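Local structure of Nrps/pks (4OPE) at residues M83-V86 and E87-I91; E95-F98 and L99-W103; S75-P78 and M79-R82. The protein probably acts as a ketosynthase domain, joining acyl building blocks by carbon-carbon bond formation on the assembly line that makes oxazolomycin. All coordinates share one frame; numbering follows the deposited sequence. Where two conformers were deposited one is given.

Contact 1: residues M83-V86 and E87-I91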
loop_
_atom_site.group_PDB
_atom_site.type_symbol
_atom_site.label_atom_id
_atom_site.label_comp_id
_atom_site.label_asym_id
_atom_site.label_seq_id
_atom_site.Cartn_x
_atom_site.Cartn_y
_atom_site.Cartn_z
HETATM N N MSE A 83 5.685 -8.073 -23.508
HETATM C CA MSE A 83 4.259 -7.876 -23.466
HETATM C C MSE A 83 3.880 -7.396 -24.835
HETATM O O MSE A 83 4.671 -6.838 -25.573
HETATM C CB MSE A 83 3.912 -7.019 -22.236
HETATM C CG MSE A 83 3.519 -5.572 -22.539
HETATM SE SE MSE A 83 3.010 -4.460 -20.951
HETATM C CE MSE A 83 4.151 -5.272 -19.586
ATOM N N SER A 84 2.652 -7.686 -25.203
ATOM C CA SER A 84 2.090 -7.248 -26.462
ATOM C C SER A 84 1.851 -5.756 -26.456
ATOM O O SER A 84 1.588 -5.153 -25.406
ATOM C CB SER A 84 0.755 -7.937 -26.678
ATOM O OG SER A 84 -0.115 -7.622 -25.617
ATOM N N GLN A 85 1.916 -5.183 -27.651
ATOM C CA GLN A 85 1.523 -3.801 -27.890
ATOM C C GLN A 85 0.109 -3.507 -27.353
ATOM O O GLN A 85 -0.131 -2.462 -26.765
ATOM C CB GLN A 85 1.588 -3.515 -29.393
ATOM C CG GLN A 85 0.869 -2.255 -29.847
ATOM C CD GLN A 85 1.530 -1.010 -29.322
ATOM O OE1 GLN A 85 2.740 -0.991 -29.105
ATOM N NE2 GLN A 85 0.744 0.047 -29.119
ATOM N N VAL A 86 -0.811 -4.433 -27.579
ATOM C CA VAL A 86 -2.197 -4.230 -27.214
ATOM C C VAL A 86 -2.320 -4.221 -25.704
ATOM O O VAL A 86 -2.979 -3.340 -25.149
ATOM C CB VAL A 86 -3.182 -5.236 -27.937
ATOM C CG1 VAL A 86 -4.284 -5.799 -27.029
ATOM C CG2 VAL A 86 -3.850 -4.534 -29.125
ATOM N N GLU A 87 -1.694 -5.175 -25.035
ATOM C CA GLU A 87 -1.729 -5.153 -23.593
ATOM C C GLU A 87 -1.210 -3.791 -23.079
ATOM O O GLU A 87 -1.807 -3.201 -22.190
ATOM C CB GLU A 87 -0.936 -6.315 -22.986
ATOM C CG GLU A 87 -0.832 -6.214 -21.465
ATOM C CD GLU A 87 -0.572 -7.546 -20.748
ATOM O OE1 GLU A 87 0.182 -8.423 -21.274
ATOM O OE2 GLU A 87 -1.122 -7.696 -19.624
ATOM N N ALA A 88 -0.123 -3.286 -23.647
ATOM C CA ALA A 88 0.466 -2.037 -23.175
ATOM C C ALA A 88 -0.501 -0.862 -23.245
ATOM O O ALA A 88 -0.591 -0.081 -22.285
ATOM C CB ALA A 88 1.746 -1.700 -23.940
ATOM N N GLU A 89 -1.208 -0.735 -24.367
ATOM C CA GLU A 89 -2.200 0.315 -24.526
ATOM C C GLU A 89 -3.260 0.290 -23.418
ATOM O O GLU A 89 -3.861 1.322 -23.134
ATOM C CB GLU A 89 -2.953 0.166 -25.841
ATOM C CG GLU A 89 -2.175 0.438 -27.100
ATOM C CD GLU A 89 -2.971 0.112 -28.362
ATOM O OE1 GLU A 89 -2.501 0.505 -29.457
ATOM O OE2 GLU A 89 -4.055 -0.533 -28.267
ATOM N N HIS A 90 -3.494 -0.887 -22.840
ATOM C CA HIS A 90 -4.621 -1.099 -21.932
ATOM C C HIS A 90 -4.209 -0.986 -20.460
ATOM O O HIS A 90 -5.082 -1.021 -19.586
ATOM C CB HIS A 90 -5.360 -2.444 -22.223
ATOM C CG HIS A 90 -6.243 -2.393 -23.433
ATOM N ND1 HIS A 90 -5.779 -2.645 -24.707
ATOM C CD2 HIS A 90 -7.551 -2.074 -23.571
ATOM C CE1 HIS A 90 -6.759 -2.487 -25.578
ATOM N NE2 HIS A 90 -7.846 -2.140 -24.914
ATOM N N ILE A 91 -2.910 -0.853 -20.172
ATOM C CA ILE A 91 -2.508 -0.546 -18.814
ATOM C C ILE A 91 -1.944 0.859 -18.667
ATOM O O ILE A 91 -1.419 1.446 -19.610
ATOM C CB ILE A 91 -1.532 -1.563 -18.237
ATOM C CG1 ILE A 91 -0.148 -1.294 -18.764
ATOM C CG2 ILE A 91 -2.009 -2.958 -18.581
ATOM C CD1 ILE A 91 0.901 -2.247 -18.242
#
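Helix 85-90 of this ketosynthase begins with an N-cap: the hydroxyl of S84 caps the first turn, where OG accepts the backbone N-H of E87 at 3.0 Å. The torsion explains the reach, since chi1 of 59° tucks OG between the serine's own backbone N and its carbonyl carbon. The carbonyl of S84 adds a second bond, its O taking A88 N at 3.1 Å.

From the next residue, Q85, a side-chain bond spans one turn to E89, with Q85 NE2 donating to E89 OE1 at 3.3 Å. The glutamine chain is bent at chi2 while that of E89 runs extended, and the two flat ends stand nearly upright on each other, their planes 85° apart. The acceptor lies in the plane of the amide, yet the donor comes down on the carboxylate from above. Q85 NE2 also donates to R574 O, which ties the helix to the C-terminal part of the chain.

On another side, H90 brings its ring edge to V86: ND1 donates to V86 O at 2.9 Å. The bond is almost straight at 173° and lies in the imidazole plane, although the nitrogen sits above the carbonyl plane. This fixes the rotation of the ring and is consistent with a proton on ND1. Selenomethionine M83 fills the buried side, where its SE meets I91 CD1 at 4.1 Å and A88 CB at 4.3 Å, next to F76 and R158. The whole is a serine N-cap at the start of an alpha-helix, with i to i+4 contacts running along it.

Contact 2: residues E95-F98 and L99-W103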
loop_
_atom_site.group_PDB
_atom_site.type_symbol
_atom_site.label_atom_id
_atom_site.label_comp_id
_atom_site.label_asym_id
_atom_site.label_seq_id
_atom_site.Cartn_x
_atom_site.Cartn_y
_atom_site.Cartn_z
ATOM N N GLU A 95 2.319 2.058 -14.562
ATOM C CA GLU A 95 2.909 0.711 -14.559
ATOM C C GLU A 95 4.077 0.597 -15.550
ATOM O O GLU A 95 5.109 0.065 -15.263
ATOM C CB GLU A 95 1.835 -0.308 -14.911
ATOM C CG GLU A 95 2.246 -1.764 -14.768
ATOM C CD GLU A 95 1.058 -2.743 -14.820
ATOM O OE1 GLU A 95 -0.096 -2.352 -15.108
ATOM O OE2 GLU A 95 1.281 -3.937 -14.582
ATOM N N ARG A 96 3.929 1.187 -16.704
ATOM C CA ARG A 96 4.943 1.061 -17.712
ATOM C C ARG A 96 6.196 1.847 -17.392
ATOM O O ARG A 96 7.317 1.381 -17.564
ATOM C CB ARG A 96 4.381 1.562 -19.016
ATOM C CG ARG A 96 3.051 0.902 -19.410
ATOM C CD ARG A 96 2.636 1.383 -20.776
ATOM N NE ARG A 96 1.294 1.925 -20.794
ATOM C CZ ARG A 96 0.932 2.987 -21.486
ATOM N NH1 ARG A 96 1.810 3.713 -22.175
ATOM N NH2 ARG A 96 -0.323 3.339 -21.467
ATOM N N ILE A 97 5.994 3.070 -16.940
ATOM C CA ILE A 97 7.096 3.955 -16.656
ATOM C C ILE A 97 7.890 3.465 -15.469
ATOM O O ILE A 97 9.125 3.533 -15.455
ATOM C CB ILE A 97 6.571 5.364 -16.436
ATOM C CG1 ILE A 97 6.142 5.901 -17.802
ATOM C CG2 ILE A 97 7.634 6.237 -15.784
ATOM C CD1 ILE A 97 5.589 7.301 -17.765
ATOM N N PHE A 98 7.195 2.969 -14.467
ATOM C CA PHE A 98 7.890 2.447 -13.329
ATOM C C PHE A 98 8.796 1.239 -13.677
ATOM O O PHE A 98 9.841 1.038 -13.068
ATOM C CB PHE A 98 6.899 2.091 -12.239
ATOM C CG PHE A 98 7.524 1.868 -10.923
ATOM C CD1 PHE A 98 8.213 2.881 -10.292
ATOM C CD2 PHE A 98 7.444 0.671 -10.317
ATOM C CE1 PHE A 98 8.822 2.686 -9.058
ATOM C CE2 PHE A 98 8.052 0.468 -9.075
ATOM C CZ PHE A 98 8.745 1.480 -8.454
ATOM N N LEU A 99 8.407 0.462 -14.670
ATOM C CA LEU A 99 9.251 -0.621 -15.106
ATOM C C LEU A 99 10.564 -0.097 -15.663
ATOM O O LEU A 99 11.657 -0.576 -15.310
ATOM C CB LEU A 99 8.566 -1.424 -16.176
ATOM C CG LEU A 99 7.733 -2.592 -15.731
ATOM C CD1 LEU A 99 6.936 -3.010 -16.942
ATOM C CD2 LEU A 99 8.588 -3.747 -15.234
ATOM N N GLN A 100 10.479 0.913 -16.515
ATOM C CA GLN A 100 11.704 1.509 -17.026
ATOM C C GLN A 100 12.526 2.155 -15.902
ATOM O O GLN A 100 13.748 2.023 -15.883
ATOM C CB GLN A 100 11.409 2.460 -18.171
ATOM C CG GLN A 100 10.664 1.749 -19.327
ATOM C CD GLN A 100 10.291 2.700 -20.476
ATOM O OE1 GLN A 100 10.119 3.862 -20.258
ATOM N NE2 GLN A 100 10.122 2.183 -21.678
ATOM N N THR A 101 11.860 2.800 -14.947
ATOM C CA THR A 101 12.541 3.392 -13.815
ATOM C C THR A 101 13.305 2.349 -13.040
ATOM O O THR A 101 14.474 2.522 -12.724
ATOM C CB THR A 101 11.521 4.074 -12.907
ATOM O OG1 THR A 101 10.922 5.155 -13.635
ATOM C CG2 THR A 101 12.151 4.574 -11.621
ATOM N N VAL A 102 12.698 1.215 -12.775
ATOM C CA VAL A 102 13.428 0.193 -12.020
ATOM C C VAL A 102 14.629 -0.309 -12.785
ATOM O O VAL A 102 15.709 -0.499 -12.213
ATOM C CB VAL A 102 12.535 -0.952 -11.564
ATOM C CG1 VAL A 102 13.355 -2.009 -10.851
ATOM C CG2 VAL A 102 11.490 -0.389 -10.614
ATOM N N TRP A 103 14.457 -0.490 -14.084
ATOM C CA TRP A 103 15.590 -0.867 -14.929
ATOM C C TRP A 103 16.717 0.154 -14.753
ATOM O O TRP A 103 17.880 -0.228 -14.530
ATOM C CB TRP A 103 15.222 -0.948 -16.415
ATOM C CG TRP A 103 16.361 -1.506 -17.195
ATOM C CD1 TRP A 103 17.371 -0.819 -17.808
ATOM C CD2 TRP A 103 16.635 -2.899 -17.407
ATOM N NE1 TRP A 103 18.263 -1.700 -18.406
ATOM C CE2 TRP A 103 17.845 -2.981 -18.161
ATOM C CE3 TRP A 103 15.984 -4.079 -17.036
ATOM C CZ2 TRP A 103 18.414 -4.198 -18.526
ATOM C CZ3 TRP A 103 16.544 -5.300 -17.416
ATOM C CH2 TRP A 103 17.742 -5.348 -18.154
#
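F98 and V102, four residues apart on the buried helix 93-108, meet as a CH-pi pair. V102 CG2 stands over one face of the phenyl ring, 4.0 Å from its centroid and 18° off the ring normal. It is displaced toward the rim, and the nearest ring atom, F98 CE2, is 3.9 Å from V102 CG2. Both first torsions contribute: F98 holds CG opposite its backbone N (chi1 -166°), which stands the ring out from the helix with one face turned to V102, while V102 places CG2 beside its own N, on the side of the preceding turn. Beneath the pair the backbone bond is firm, with V102 N donating to F98 O at 2.9 Å.

The neighbouring pair, I97 and T101, crosses at a slant. T101 OG1 lies 3.0 Å from I97 O, the same oxygen that accepts T101 N. That hydroxyl is also hydrogen-bonded to S243 OG on strand 242-250, so its proton cannot be assigned to one acceptor. Either way, a buried polar atom is satisfied where the helix rests on the central sheet of the thiolase-type fold.

F98 packs on V155 and V159 of helix 152-163, and L99 also touches V159. To the same helix, E95 OE2 makes a salt bridge with R158 and a hydrogen bond with S154 OG. Within helix 93-108, L99 N makes two weak bonds, to E95 O and R96 O. The side chain of L99 packs against the second of these carbonyls, its CB lying 3.4 Å from R96 O.

Contact 3: residues S75-P78 and M79-R82; sequences SFDP and MFFR
F76, at the end of the short strand 75-76, lays its ring beside that of F81, within the type I beta turn M79-R82. The planes are parallel but slid apart, with the centroids 5.4 Å from each other, so overlap is slight and the closest touch is F76 CZ to F81 CD2 at 3.5 Å.

D77 follows and binds the turn through both its carbonyl and its carboxylate. Its carbonyl O accepts F81 N at 3.3 Å, in the carbonyl plane, and a weak bond from F80 N. With CG opposite the backbone N (chi1 -171°), the carboxylate lies against F80, whose N donates to D77 OD1 at 3.3 Å from above the carboxylate plane. The other oxygen, OD2, accepts A571 N. With an alanine in its place, A571 N would probably lose this acceptor and F80 N would keep only its weak bond to the backbone carbonyl.

P78, whose ring leans on Q85, leads the chain into the turn. Its carbonyl O comes within 4.0 Å of F81 CB. Beyond it, F80 directs CD1 onto the face of the F81 ring, 3.6 Å above its centre.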
loop_
_atom_site.group_PDB
_atom_site.type_symbol
_atom_site.label_atom_id
_atom_site.label_comp_id
_atom_site.label_asym_id
_atom_site.label_seq_id
_atom_site.Cartn_x
_atom_site.Cartn_y
_atom_site.Cartn_z
ATOM N N SER A 75 4.998 6.639 -24.309
ATOM C CA SER A 75 6.054 5.773 -24.811
ATOM C C SER A 75 6.465 4.651 -23.900
ATOM O O SER A 75 6.646 4.818 -22.714
ATOM C CB SER A 75 7.285 6.591 -25.169
ATOM O OG SER A 75 6.954 7.342 -26.316
ATOM N N PHE A 76 6.605 3.499 -24.523
ATOM C CA PHE A 76 6.956 2.283 -23.865
ATOM C C PHE A 76 7.687 1.377 -24.870
ATOM O O PHE A 76 7.549 1.565 -26.099
ATOM C CB PHE A 76 5.689 1.596 -23.356
ATOM C CG PHE A 76 5.952 0.474 -22.405
ATOM C CD1 PHE A 76 6.901 0.594 -21.406
ATOM C CD2 PHE A 76 5.284 -0.700 -22.539
ATOM C CE1 PHE A 76 7.158 -0.449 -20.537
ATOM C CE2 PHE A 76 5.504 -1.756 -21.663
ATOM C CZ PHE A 76 6.432 -1.623 -20.637
ATOM N N ASP A 77 8.466 0.436 -24.322
ATOM C CA ASP A 77 9.188 -0.597 -25.056
ATOM C C ASP A 77 8.599 -1.957 -24.622
ATOM O O ASP A 77 9.188 -2.694 -23.802
ATOM C CB ASP A 77 10.680 -0.478 -24.730
ATOM C CG ASP A 77 11.565 -1.353 -25.591
ATOM O OD1 ASP A 77 11.010 -2.208 -26.300
ATOM O OD2 ASP A 77 12.831 -1.170 -25.553
ATOM N N PRO A 78 7.423 -2.292 -25.172
ATOM C CA PRO A 78 6.705 -3.509 -24.731
ATOM C C PRO A 78 7.476 -4.801 -25.048
ATOM O O PRO A 78 7.404 -5.794 -24.276
ATOM C CB PRO A 78 5.393 -3.476 -25.521
ATOM C CG PRO A 78 5.588 -2.447 -26.591
ATOM C CD PRO A 78 6.685 -1.513 -26.177
HETATM N N MSE A 79 8.195 -4.782 -26.172
HETATM C CA MSE A 79 8.920 -5.962 -26.626
HETATM C C MSE A 79 10.005 -6.246 -25.627
HETATM O O MSE A 79 10.353 -7.408 -25.407
HETATM C CB MSE A 79 9.501 -5.828 -28.032
HETATM C CG MSE A 79 8.473 -5.658 -29.163
HETATM SE SE MSE A 79 7.053 -7.054 -29.271
HETATM C CE MSE A 79 5.519 -5.842 -29.590
ATOM N N PHE A 80 10.547 -5.195 -25.013
ATOM C CA PHE A 80 11.654 -5.344 -24.078
ATOM C C PHE A 80 11.092 -6.062 -22.902
ATOM O O PHE A 80 11.671 -7.033 -22.409
ATOM C CB PHE A 80 12.278 -3.975 -23.670
ATOM C CG PHE A 80 13.447 -4.083 -22.735
ATOM C CD1 PHE A 80 13.266 -4.378 -21.393
ATOM C CD2 PHE A 80 14.727 -3.875 -23.191
ATOM C CE1 PHE A 80 14.338 -4.470 -20.521
ATOM C CE2 PHE A 80 15.813 -3.957 -22.330
ATOM C CZ PHE A 80 15.620 -4.261 -20.987
ATOM N N PHE A 81 9.939 -5.611 -22.486
ATOM C CA PHE A 81 9.287 -6.199 -21.319
ATOM C C PHE A 81 8.360 -7.380 -21.569
ATOM O O PHE A 81 7.582 -7.683 -20.712
ATOM C CB PHE A 81 8.577 -5.101 -20.532
ATOM C CG PHE A 81 9.530 -4.103 -19.963
ATOM C CD1 PHE A 81 10.326 -4.441 -18.871
ATOM C CD2 PHE A 81 9.683 -2.882 -20.547
ATOM C CE1 PHE A 81 11.233 -3.535 -18.351
ATOM C CE2 PHE A 81 10.569 -1.983 -20.031
ATOM C CZ PHE A 81 11.353 -2.298 -18.936
ATOM N N ARG A 82 8.465 -8.028 -22.730
ATOM C CA ARG A 82 7.724 -9.252 -23.032
ATOM C C ARG A 82 6.218 -9.089 -22.877
ATOM O O ARG A 82 5.539 -9.868 -22.207
ATOM C CB ARG A 82 8.236 -10.429 -22.184
ATOM C CG ARG A 82 9.695 -10.777 -22.446
ATOM C CD ARG A 82 10.034 -12.193 -21.983
ATOM N NE ARG A 82 11.477 -12.430 -22.004
ATOM C CZ ARG A 82 12.111 -13.016 -23.003
ATOM N NH1 ARG A 82 13.428 -13.165 -22.965
ATOM N NH2 ARG A 82 11.410 -13.451 -24.037
#

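How the contacts relate
From the N terminus the order is contact 3, contact 1, contact 2. All are local and in series, so none nests within or crosses another, and each closes just a turn of chain. Contact 3 runs directly into contact 1, and a probable hydrogen bond from M83 N to P78 O spans the joint. From contact 1 a short connection leads to helix 93-108, where R96 NH2 reaches back to I91 O in another probable hydrogen bond. F76 packs among all three, touching M83 and A88 on one hand and R96, L99 and Q100 on the other. Together they tie strand 75-76, paired with strand 573-574, and helix 85-90 to the buried helix 93-108.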